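Long-range contacts in kinetochore protein Mis16 (Schizosaccharomyces japonicus, PDB 4XYH), which binds histone H4 and, independently, the CENP-A-specific chaperone Scm3, and so probably helps to bring CENP-A to centromeres: residues Ala176-His181 against Cys208-Lys213; Ile340-Ser345 against Ser386-Asn391. All coordinates share one frame; numbering follows the deposited sequence.

Interaction 1 of 2, residues Ala176-His181 against Cys208-Lys213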
loop_
_atom_site.group_PDB
_atom_site.type_symbol
_atom_site.label_atom_id
_atom_site.label_comp_id
_atom_site.label_asym_id
_atom_site.label_seq_id
_atom_site.Cartn_x
_atom_site.Cartn_y
_atom_site.Cartn_z
ATOM N N ALA A 176 -19.434 -11.031 -2.583
ATOM C CA ALA A 176 -20.100 -10.281 -1.511
ATOM C C ALA A 176 -19.872 -8.796 -1.715
ATOM O O ALA A 176 -18.869 -8.389 -2.288
ATOM C CB ALA A 176 -19.603 -10.699 -0.137
ATOM N N CYS A 177 -20.818 -7.991 -1.250
ATOM C CA CYS A 177 -20.689 -6.546 -1.272
ATOM C C CYS A 177 -20.814 -6.000 0.142
ATOM O O CYS A 177 -21.806 -6.271 0.814
ATOM C CB CYS A 177 -21.747 -5.919 -2.173
ATOM S SG CYS A 177 -21.668 -4.124 -2.178
ATOM N N LEU A 178 -19.800 -5.259 0.594
ATOM C CA LEU A 178 -19.821 -4.639 1.922
ATOM C C LEU A 178 -20.484 -3.271 1.831
ATOM O O LEU A 178 -19.896 -2.336 1.282
ATOM C CB LEU A 178 -18.413 -4.498 2.474
ATOM C CG LEU A 178 -17.541 -5.736 2.249
ATOM C CD1 LEU A 178 -16.120 -5.425 2.649
ATOM C CD2 LEU A 178 -18.061 -6.924 3.043
ATOM N N ARG A 179 -21.699 -3.149 2.367
ATOM C CA ARG A 179 -22.521 -1.967 2.076
ATOM C C ARG A 179 -22.763 -1.005 3.211
ATOM O O ARG A 179 -23.879 -0.977 3.731
ATOM C CB ARG A 179 -23.907 -2.378 1.572
ATOM C CG ARG A 179 -23.919 -3.541 0.669
ATOM C CD ARG A 179 -25.161 -3.536 -0.181
ATOM N NE ARG A 179 -25.018 -2.595 -1.281
ATOM C CZ ARG A 179 -25.023 -2.904 -2.574
ATOM N NH1 ARG A 179 -25.196 -4.151 -2.995
ATOM N NH2 ARG A 179 -24.868 -1.930 -3.449
ATOM N N HIS A 180 -21.781 -0.184 3.556
ATOM C CA HIS A 180 -22.067 0.941 4.443
ATOM C C HIS A 180 -21.599 2.310 3.951
ATOM O O HIS A 180 -22.302 3.305 4.064
ATOM C CB HIS A 180 -21.448 0.717 5.817
ATOM C CG HIS A 180 -22.114 1.509 6.900
ATOM N ND1 HIS A 180 -21.643 2.732 7.327
ATOM C CD2 HIS A 180 -23.214 1.242 7.653
ATOM C CE1 HIS A 180 -22.427 3.194 8.289
ATOM N NE2 HIS A 180 -23.383 2.308 8.507
ATOM N N HIS A 181 -20.364 2.367 3.484
ATOM C CA HIS A 181 -19.742 3.621 3.091
ATOM C C HIS A 181 -20.540 4.371 2.033
ATOM O O HIS A 181 -21.171 3.744 1.177
ATOM C CB HIS A 181 -18.308 3.355 2.597
ATOM C CG HIS A 181 -17.359 2.990 3.693
ATOM N ND1 HIS A 181 -17.025 3.863 4.712
ATOM C CD2 HIS A 181 -16.662 1.850 3.928
ATOM C CE1 HIS A 181 -16.172 3.269 5.530
ATOM N NE2 HIS A 181 -15.934 2.047 5.078
ATOM N N CYS A 208 -15.334 1.293 9.013
ATOM C CA CYS A 208 -16.195 0.153 9.250
ATOM C C CYS A 208 -15.372 -1.076 9.557
ATOM O O CYS A 208 -14.320 -1.278 8.971
ATOM C CB CYS A 208 -17.102 -0.109 8.055
ATOM S SG CYS A 208 -18.262 1.204 7.726
ATOM N N VAL A 209 -15.853 -1.894 10.486
ATOM C CA VAL A 209 -15.238 -3.187 10.746
ATOM C C VAL A 209 -16.224 -4.254 10.285
ATOM O O VAL A 209 -17.417 -4.183 10.586
ATOM C CB VAL A 209 -14.871 -3.380 12.230
ATOM C CG1 VAL A 209 -14.373 -4.815 12.480
ATOM C CG2 VAL A 209 -13.814 -2.346 12.655
ATOM N N TRP A 210 -15.712 -5.217 9.527
ATOM C CA TRP A 210 -16.527 -6.205 8.855
ATOM C C TRP A 210 -16.127 -7.609 9.299
ATOM O O TRP A 210 -15.000 -7.845 9.720
ATOM C CB TRP A 210 -16.379 -6.087 7.331
ATOM C CG TRP A 210 -16.539 -4.682 6.747
ATOM C CD1 TRP A 210 -15.559 -3.743 6.583
ATOM C CD2 TRP A 210 -17.743 -4.102 6.212
ATOM N NE1 TRP A 210 -16.077 -2.614 5.987
ATOM C CE2 TRP A 210 -17.414 -2.809 5.753
ATOM C CE3 TRP A 210 -19.069 -4.549 6.095
ATOM C CZ2 TRP A 210 -18.357 -1.955 5.192
ATOM C CZ3 TRP A 210 -20.006 -3.708 5.527
ATOM C CH2 TRP A 210 -19.645 -2.417 5.079
ATOM N N ASP A 211 -17.044 -8.552 9.177
ATOM C CA ASP A 211 -16.722 -9.936 9.508
ATOM C C ASP A 211 -17.389 -10.867 8.497
ATOM O O ASP A 211 -18.607 -10.890 8.384
ATOM C CB ASP A 211 -17.158 -10.247 10.938
ATOM C CG ASP A 211 -16.782 -11.651 11.382
ATOM O OD1 ASP A 211 -15.970 -12.322 10.703
ATOM O OD2 ASP A 211 -17.304 -12.081 12.433
ATOM N N ILE A 212 -16.588 -11.612 7.743
ATOM C CA ILE A 212 -17.137 -12.463 6.691
ATOM C C ILE A 212 -16.902 -13.942 6.967
ATOM O O ILE A 212 -17.281 -14.784 6.154
ATOM C CB ILE A 212 -16.543 -12.122 5.295
ATOM C CG1 ILE A 212 -15.025 -12.313 5.319
ATOM C CG2 ILE A 212 -16.940 -10.723 4.882
ATOM C CD1 ILE A 212 -14.425 -12.572 3.972
ATOM N N LYS A 213 -16.261 -14.242 8.097
ATOM C CA LYS A 213 -16.096 -15.623 8.569
ATOM C C LYS A 213 -17.413 -16.404 8.532
ATOM O O LYS A 213 -18.412 -15.979 9.113
ATOM C CB LYS A 213 -15.536 -15.639 9.996
ATOM C CG LYS A 213 -15.233 -17.039 10.528
ATOM C CD LYS A 213 -14.243 -16.995 11.704
ATOM C CE LYS A 213 -13.543 -18.347 11.937
ATOM N NZ LYS A 213 -12.744 -18.823 10.756
#
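Leu178 CB sits over one face of the Trp210 indole, almost on the normal of its six-membered ring (7° off, 3.4 Å from that ring's centroid), a CH-pi contact. Just beyond the end of strand 176-178 the chain passes the edge of the indole, where His180 N lies close to the ring plane, 3.4 Å from Trp210 CH2. On the His181 imidazole one face carries Cys208 SG, 3.9 Å from the centroid, and this sulfur also meets the His180 ring obliquely, 3.7 Å from its ND1. Trp210 CG stands anti to its own carbonyl carbon (chi1 -49°), which sends the ring across to Leu178. His181 and Trp210 belong to the structural tetrad characteristic of WD40 blades: Thr200 OG1 is hydrogen-bonded to both His181 NE2 and Trp210 NE1, while His181 ND1 is bonded to Asp204. With alanine instead of Trp210, Leu178 would probably face a gap and Thr200 would lose one of its two ring partners. Farther along, Leu178 CD2 brushes Ile212 CG2 at 4.4 Å. Arg179 leaves the backbone away from this contact, and its NH1 forms a salt bridge with Asp224, while Asp211 OD1 closes an Asx turn by accepting from Lys213 N.

Interaction 2 of 2, residues Ile340-Ser345 against Ser386-Asn391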
loop_
_atom_site.group_PDB
_atom_site.type_symbol
_atom_site.label_atom_id
_atom_site.label_comp_id
_atom_site.label_asym_id
_atom_site.label_seq_id
_atom_site.Cartn_x
_atom_site.Cartn_y
_atom_site.Cartn_z
ATOM N N ILE A 340 14.350 -1.592 7.975
ATOM C CA ILE A 340 14.205 -1.143 6.601
ATOM C C ILE A 340 12.746 -0.833 6.278
ATOM O O ILE A 340 11.862 -1.665 6.512
ATOM C CB ILE A 340 14.721 -2.212 5.616
ATOM C CG1 ILE A 340 16.190 -2.575 5.908
ATOM C CG2 ILE A 340 14.509 -1.772 4.175
ATOM C CD1 ILE A 340 17.202 -1.486 5.611
ATOM N N LEU A 341 12.493 0.364 5.759
ATOM C CA LEU A 341 11.172 0.705 5.230
ATOM C C LEU A 341 11.281 1.490 3.920
ATOM O O LEU A 341 12.332 2.035 3.583
ATOM C CB LEU A 341 10.345 1.499 6.249
ATOM C CG LEU A 341 10.606 2.992 6.418
ATOM C CD1 LEU A 341 9.494 3.669 7.209
ATOM C CD2 LEU A 341 11.919 3.170 7.136
ATOM N N VAL A 342 10.187 1.509 3.174
ATOM C CA VAL A 342 10.151 2.138 1.874
ATOM C C VAL A 342 8.996 3.150 1.855
ATOM O O VAL A 342 7.953 2.922 2.480
ATOM C CB VAL A 342 10.002 1.077 0.745
ATOM C CG1 VAL A 342 8.612 0.423 0.750
ATOM C CG2 VAL A 342 10.258 1.701 -0.570
ATOM N N THR A 343 9.202 4.279 1.179
ATOM C CA THR A 343 8.184 5.310 1.058
ATOM C C THR A 343 8.082 5.779 -0.394
ATOM O O THR A 343 8.998 5.570 -1.191
ATOM C CB THR A 343 8.481 6.534 1.965
ATOM O OG1 THR A 343 9.705 7.160 1.557
ATOM C CG2 THR A 343 8.600 6.115 3.420
ATOM N N SER A 344 6.963 6.415 -0.726
ATOM C CA SER A 344 6.696 6.873 -2.083
ATOM C C SER A 344 6.070 8.250 -2.001
ATOM O O SER A 344 5.377 8.571 -1.030
ATOM C CB SER A 344 5.763 5.918 -2.831
ATOM O OG SER A 344 4.393 6.228 -2.575
ATOM N N SER A 345 6.286 9.046 -3.034
ATOM C CA SER A 345 5.903 10.437 -2.967
ATOM C C SER A 345 5.419 10.983 -4.308
ATOM O O SER A 345 5.659 10.404 -5.369
ATOM C CB SER A 345 7.086 11.262 -2.451
ATOM O OG SER A 345 6.832 12.648 -2.533
ATOM N N SER A 386 1.618 5.639 -7.032
ATOM C CA SER A 386 0.296 5.315 -6.468
ATOM C C SER A 386 0.298 4.291 -5.332
ATOM O O SER A 386 -0.474 4.419 -4.384
ATOM C CB SER A 386 -0.618 4.792 -7.574
ATOM O OG SER A 386 -0.657 5.707 -8.656
ATOM N N ASP A 387 1.125 3.251 -5.457
ATOM C CA ASP A 387 1.166 2.153 -4.489
ATOM C C ASP A 387 2.476 1.394 -4.650
ATOM O O ASP A 387 3.169 1.538 -5.666
ATOM C CB ASP A 387 -0.031 1.202 -4.670
ATOM C CG ASP A 387 -0.338 0.385 -3.400
ATOM O OD1 ASP A 387 0.188 0.734 -2.318
ATOM O OD2 ASP A 387 -1.121 -0.595 -3.478
ATOM N N LEU A 388 2.833 0.611 -3.642
ATOM C CA LEU A 388 4.014 -0.247 -3.737
ATOM C C LEU A 388 3.896 -1.420 -2.785
ATOM O O LEU A 388 3.113 -1.385 -1.825
ATOM C CB LEU A 388 5.309 0.528 -3.466
ATOM C CG LEU A 388 5.419 1.520 -2.309
ATOM C CD1 LEU A 388 5.249 0.850 -0.984
ATOM C CD2 LEU A 388 6.767 2.233 -2.341
ATOM N N SER A 389 4.683 -2.448 -3.055
ATOM C CA SER A 389 4.586 -3.674 -2.288
ATOM C C SER A 389 5.939 -4.372 -2.206
ATOM O O SER A 389 6.589 -4.601 -3.226
ATOM C CB SER A 389 3.530 -4.589 -2.928
ATOM O OG SER A 389 3.412 -5.822 -2.257
ATOM N N TRP A 390 6.368 -4.704 -0.992
ATOM C CA TRP A 390 7.512 -5.600 -0.815
ATOM C C TRP A 390 7.158 -7.018 -1.230
ATOM O O TRP A 390 6.136 -7.536 -0.821
ATOM C CB TRP A 390 7.963 -5.642 0.627
ATOM C CG TRP A 390 8.735 -4.482 1.081
ATOM C CD1 TRP A 390 8.257 -3.384 1.749
ATOM C CD2 TRP A 390 10.144 -4.300 0.961
ATOM N NE1 TRP A 390 9.286 -2.523 2.038
ATOM C CE2 TRP A 390 10.455 -3.055 1.556
ATOM C CE3 TRP A 390 11.176 -5.064 0.404
ATOM C CZ2 TRP A 390 11.752 -2.555 1.612
ATOM C CZ3 TRP A 390 12.468 -4.562 0.454
ATOM C CH2 TRP A 390 12.744 -3.318 1.057
ATOM N N ASN A 391 8.010 -7.641 -2.030
ATOM C CA ASN A 391 7.896 -9.064 -2.342
ATOM C C ASN A 391 8.302 -9.882 -1.106
ATOM O O ASN A 391 9.416 -9.743 -0.623
ATOM C CB ASN A 391 8.777 -9.381 -3.560
ATOM C CG ASN A 391 8.685 -10.821 -4.015
ATOM O OD1 ASN A 391 8.553 -11.730 -3.210
ATOM N ND2 ASN A 391 8.772 -11.033 -5.328
#
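Val342 is the central bump: its CG1 presses into the notch between Leu388 and Trp390, 3.8 Å from Leu388 CD1 and 3.3 Å from Trp390 NE1. Valine and leucine meet tip to tip, whereas Val342 and the indole lie alongside one another, their side chains running opposite ways. Val342 CG1 occupies the position between its backbone N and carbonyl carbon (chi1 70°), leaving CG2 to pair with the second branch of Leu388. That branch, CD2, fills the hollow between Val342 CG2 and Ser344 CB, lying 3.9 Å from the latter. At the other end Ile340 CG2 butts obliquely against the indole, 3.8 Å from Trp390 CZ2, the two side chains crossing at about a right angle. The groups that meet are mostly carbon; Trp390 NE1 is hydrogen-bonded to Gln332 O and Ser344 OG to Asn330 OD1. This is how successive blades of a WD40 propeller interlock, sheet face on sheet face. The two strands run nearly antiparallel, at 166°, with their axes 7.9 Å apart. Around them, Val350 of strand 350-354 touches Val342 and Leu388, Leu398 of strand 398-402 packs on Val342 and Trp390, and Gln332 of strand 328-333, next to 340-345 in its sheet, touches Leu388.

In the fold
Both contacts join neighbouring blades of one seven-bladed beta-propeller, but at different seams. Interaction 1 comes first along the chain, both its segments preceding those of interaction 2; it links the sheet containing strand 176-178 to the next one, through strand 207-211. Interaction 2 links the sheet of strand 340-345 to the last blade, whose strand 385-390 shares a sheet with the N-terminal strand 41-48 that closes the ring. Their centres are 27 Å apart and their nearest atoms about 17 Å, so they do not meet. The centre of interaction 2 is about 7 Å, and that of interaction 1 about 20 Å, from the centre of the chain. The two therefore belong to separate blade interfaces of the propeller, the fold on which histone binding by Mis16 rests.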